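Local coordinates for protein trilobed Protease (Pyrococcus furiosus, PDB 2GOP) that is a protease that probably cleaves peptides and carries a seven-bladed beta-propeller domain with an open velcro topology, at residues 69-74 against 91-96. Residues are numbered along the deposited sequence; the frame is centred on the assembly and turned at random.
Sequences DGKKIA and DLETLS
K72 NZ forms a salt bridge with D91 OD2 at 3.0 Å. The lysine reaches it because its chain, extended as far as CE, bends at the last torsion (chi4 -47°). The other oxygen of D91 serves its own turn: the backbone N of T94 meets D91 OD1 at 3.0 Å from above the carboxylate plane, and the N of E93 adds a weak bond. An alanine in place of D91 would probably leave the K72 ammonium without this mate and the turn amide of T94 without its acceptor. K72 and D91 are an antiparallel non-hydrogen-bonded pair, with both side chains on one face of the sheet. Just beyond this pair, L92 N donates to K71 O at 3.0 Å. The side chain of L92 points toward segment 69-74. Its CD2 meets CG2 of I73 at 3.9 Å, and its CD1 lies 3.6 Å from G70 O. Both side chains also touch I47 of strand 40-49. At the surface the aliphatic chain of K71 runs across the carboxylate of E93, with CG 3.5 Å from OE2. K71 NZ stays 4.6 Å from that OE2, so any attraction is long-range. D69 OD1 accepts from K71 N in an Asx turn leading into strand 72-79. L95 and S96 face D91 as a G1 beta bulge. The contact thus joins the two inter-strand turns at one end of a four-stranded antiparallel blade of the beta-propeller.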
ATOM      1  N   ASP A  69     -10.810  22.050  21.782  1.00 40.65           N
ATOM      2  CA  ASP A  69     -11.126  22.710  23.059  1.00 40.64           C
ATOM      3  C   ASP A  69     -11.245  21.743  24.238  1.00 40.72           C
ATOM      4  O   ASP A  69     -11.586  22.147  25.344  1.00 44.92           O
ATOM      5  CB  ASP A  69     -12.392  23.564  22.927  1.00 40.41           C
ATOM      6  CG  ASP A  69     -13.657  22.746  22.738  1.00 41.90           C
ATOM      7  OD1 ASP A  69     -13.600  21.500  22.667  1.00 44.36           O
ATOM      8  OD2 ASP A  69     -14.728  23.372  22.641  1.00 40.33           O
ATOM      9  N   GLY A  70     -10.990  20.461  23.995  1.00 39.63           N
ATOM     10  CA  GLY A  70     -11.045  19.447  25.038  1.00 40.95           C
ATOM     11  C   GLY A  70     -12.412  19.163  25.639  1.00 38.90           C
ATOM     12  O   GLY A  70     -12.496  18.465  26.639  1.00 42.76           O
ATOM     13  N   LYS A  71     -13.480  19.683  25.041  1.00 41.39           N
ATOM     14  CA  LYS A  71     -14.845  19.527  25.595  1.00 42.38           C
ATOM     15  C   LYS A  71     -15.614  18.343  25.009  1.00 41.78           C
ATOM     16  O   LYS A  71     -16.617  17.920  25.571  1.00 43.26           O
ATOM     17  CB  LYS A  71     -15.667  20.790  25.367  1.00 43.77           C
ATOM     18  CG  LYS A  71     -15.181  22.011  26.135  1.00 44.93           C
ATOM     19  CD  LYS A  71     -16.062  23.208  25.824  1.00 45.79           C
ATOM     20  CE  LYS A  71     -15.491  24.509  26.397  1.00 46.79           C
ATOM     21  NZ  LYS A  71     -16.379  25.670  26.093  1.00 47.92           N
ATOM     22  N   LYS A  72     -15.152  17.819  23.879  1.00 41.41           N
ATOM     23  CA  LYS A  72     -15.813  16.692  23.224  1.00 43.10           C
ATOM     24  C   LYS A  72     -14.828  15.638  22.762  1.00 41.52           C
ATOM     25  O   LYS A  72     -13.649  15.910  22.564  1.00 38.43           O
ATOM     26  CB  LYS A  72     -16.596  17.173  22.004  1.00 44.92           C
ATOM     27  CG  LYS A  72     -17.669  18.182  22.322  1.00 46.18           C
ATOM     28  CD  LYS A  72     -18.432  18.578  21.089  1.00 48.43           C
ATOM     29  CE  LYS A  72     -19.448  19.683  21.393  1.00 49.05           C
ATOM     30  NZ  LYS A  72     -20.270  19.403  22.606  1.00 52.26           N
ATOM     31  N   ILE A  73     -15.339  14.434  22.554  1.00 41.72           N
ATOM     32  CA  ILE A  73     -14.581  13.393  21.881  1.00 42.95           C
ATOM     33  C   ILE A  73     -15.474  12.672  20.868  1.00 40.31           C
ATOM     34  O   ILE A  73     -16.582  12.249  21.185  1.00 38.94           O
ATOM     35  CB  ILE A  73     -13.939  12.397  22.900  1.00 44.25           C
ATOM     36  CG1 ILE A  73     -13.035  11.399  22.178  1.00 46.30           C
ATOM     37  CG2 ILE A  73     -15.001  11.673  23.704  1.00 47.26           C
ATOM     38  CD1 ILE A  73     -12.090  10.680  23.093  1.00 47.28           C
ATOM     39  N   ALA A  74     -14.991  12.564  19.636  1.00 38.24           N
ATOM     40  CA  ALA A  74     -15.652  11.759  18.626  1.00 40.19           C
ATOM     41  C   ALA A  74     -14.971  10.393  18.596  1.00 41.05           C
ATOM     42  O   ALA A  74     -13.778  10.271  18.893  1.00 42.54           O
ATOM     43  CB  ALA A  74     -15.574  12.440  17.252  1.00 38.54           C
ATOM     44  N   ASP A  91     -19.898  14.125  24.977  1.00 47.42           N
ATOM     45  CA  ASP A  91     -19.724  15.430  25.561  1.00 46.56           C
ATOM     46  C   ASP A  91     -19.108  15.236  26.940  1.00 45.46           C
ATOM     47  O   ASP A  91     -19.774  14.778  27.871  1.00 45.57           O
ATOM     48  CB  ASP A  91     -21.073  16.125  25.640  1.00 47.59           C
ATOM     49  CG  ASP A  91     -20.950  17.598  25.914  1.00 50.92           C
ATOM     50  OD1 ASP A  91     -20.323  17.967  26.933  1.00 49.57           O
ATOM     51  OD2 ASP A  91     -21.488  18.385  25.104  1.00 55.19           O
ATOM     52  N   LEU A  92     -17.830  15.572  27.059  1.00 43.79           N
ATOM     53  CA  LEU A  92     -17.084  15.338  28.295  1.00 48.61           C
ATOM     54  C   LEU A  92     -17.555  16.230  29.457  1.00 49.94           C
ATOM     55  O   LEU A  92     -17.314  15.904  30.619  1.00 51.61           O
ATOM     56  CB  LEU A  92     -15.579  15.539  28.068  1.00 48.18           C
ATOM     57  CG  LEU A  92     -14.886  14.676  27.004  1.00 46.36           C
ATOM     58  CD1 LEU A  92     -13.414  15.000  26.986  1.00 44.04           C
ATOM     59  CD2 LEU A  92     -15.087  13.192  27.258  1.00 45.74           C
ATOM     60  N   GLU A  93     -18.229  17.337  29.139  1.00 51.96           N
ATOM     61  CA  GLU A  93     -18.785  18.239  30.158  1.00 53.44           C
ATOM     62  C   GLU A  93     -20.128  17.740  30.678  1.00 53.62           C
ATOM     63  O   GLU A  93     -20.338  17.642  31.903  1.00 53.60           O
ATOM     64  CB  GLU A  93     -18.946  19.655  29.596  1.00 54.86           C
ATOM     65  CG  GLU A  93     -17.662  20.205  28.995  1.00 57.44           C
ATOM     66  CD  GLU A  93     -17.657  21.717  28.873  1.00 58.81           C
ATOM     67  OE1 GLU A  93     -18.654  22.288  28.373  1.00 61.35           O
ATOM     68  OE2 GLU A  93     -16.638  22.331  29.267  1.00 65.20           O
ATOM     69  N   THR A  94     -21.038  17.425  29.757  1.00 51.37           N
ATOM     70  CA  THR A  94     -22.382  16.973  30.132  1.00 51.06           C
ATOM     71  C   THR A  94     -22.461  15.461  30.383  1.00 49.64           C
ATOM     72  O   THR A  94     -23.514  14.956  30.790  1.00 49.44           O
ATOM     73  CB  THR A  94     -23.435  17.361  29.069  1.00 51.51           C
ATOM     74  OG1 THR A  94     -23.219  16.607  27.872  1.00 52.13           O
ATOM     75  CG2 THR A  94     -23.365  18.855  28.754  1.00 53.72           C
ATOM     76  N   LEU A  95     -21.361  14.748  30.143  1.00 47.88           N
ATOM     77  CA  LEU A  95     -21.304  13.291  30.324  1.00 47.27           C
ATOM     78  C   LEU A  95     -22.419  12.574  29.559  1.00 46.81           C
ATOM     79  O   LEU A  95     -23.149  11.750  30.119  1.00 45.48           O
ATOM     80  CB  LEU A  95     -21.360  12.919  31.816  1.00 46.88           C
ATOM     81  CG  LEU A  95     -20.264  13.472  32.728  1.00 47.25           C
ATOM     82  CD1 LEU A  95     -20.579  13.136  34.176  1.00 47.37           C
ATOM     83  CD2 LEU A  95     -18.891  12.941  32.333  1.00 48.07           C
ATOM     84  N   SER A  96     -22.555  12.902  28.278  1.00 45.40           N
ATOM     85  CA  SER A  96     -23.518  12.231  27.410  1.00 44.84           C
ATOM     86  C   SER A  96     -22.876  11.919  26.068  1.00 44.00           C
ATOM     87  O   SER A  96     -22.007  12.656  25.609  1.00 43.15           O
ATOM     88  CB  SER A  96     -24.763  13.094  27.212  1.00 47.02           C
ATOM     89  OG  SER A  96     -24.429  14.362  26.686  1.00 50.96           O
TER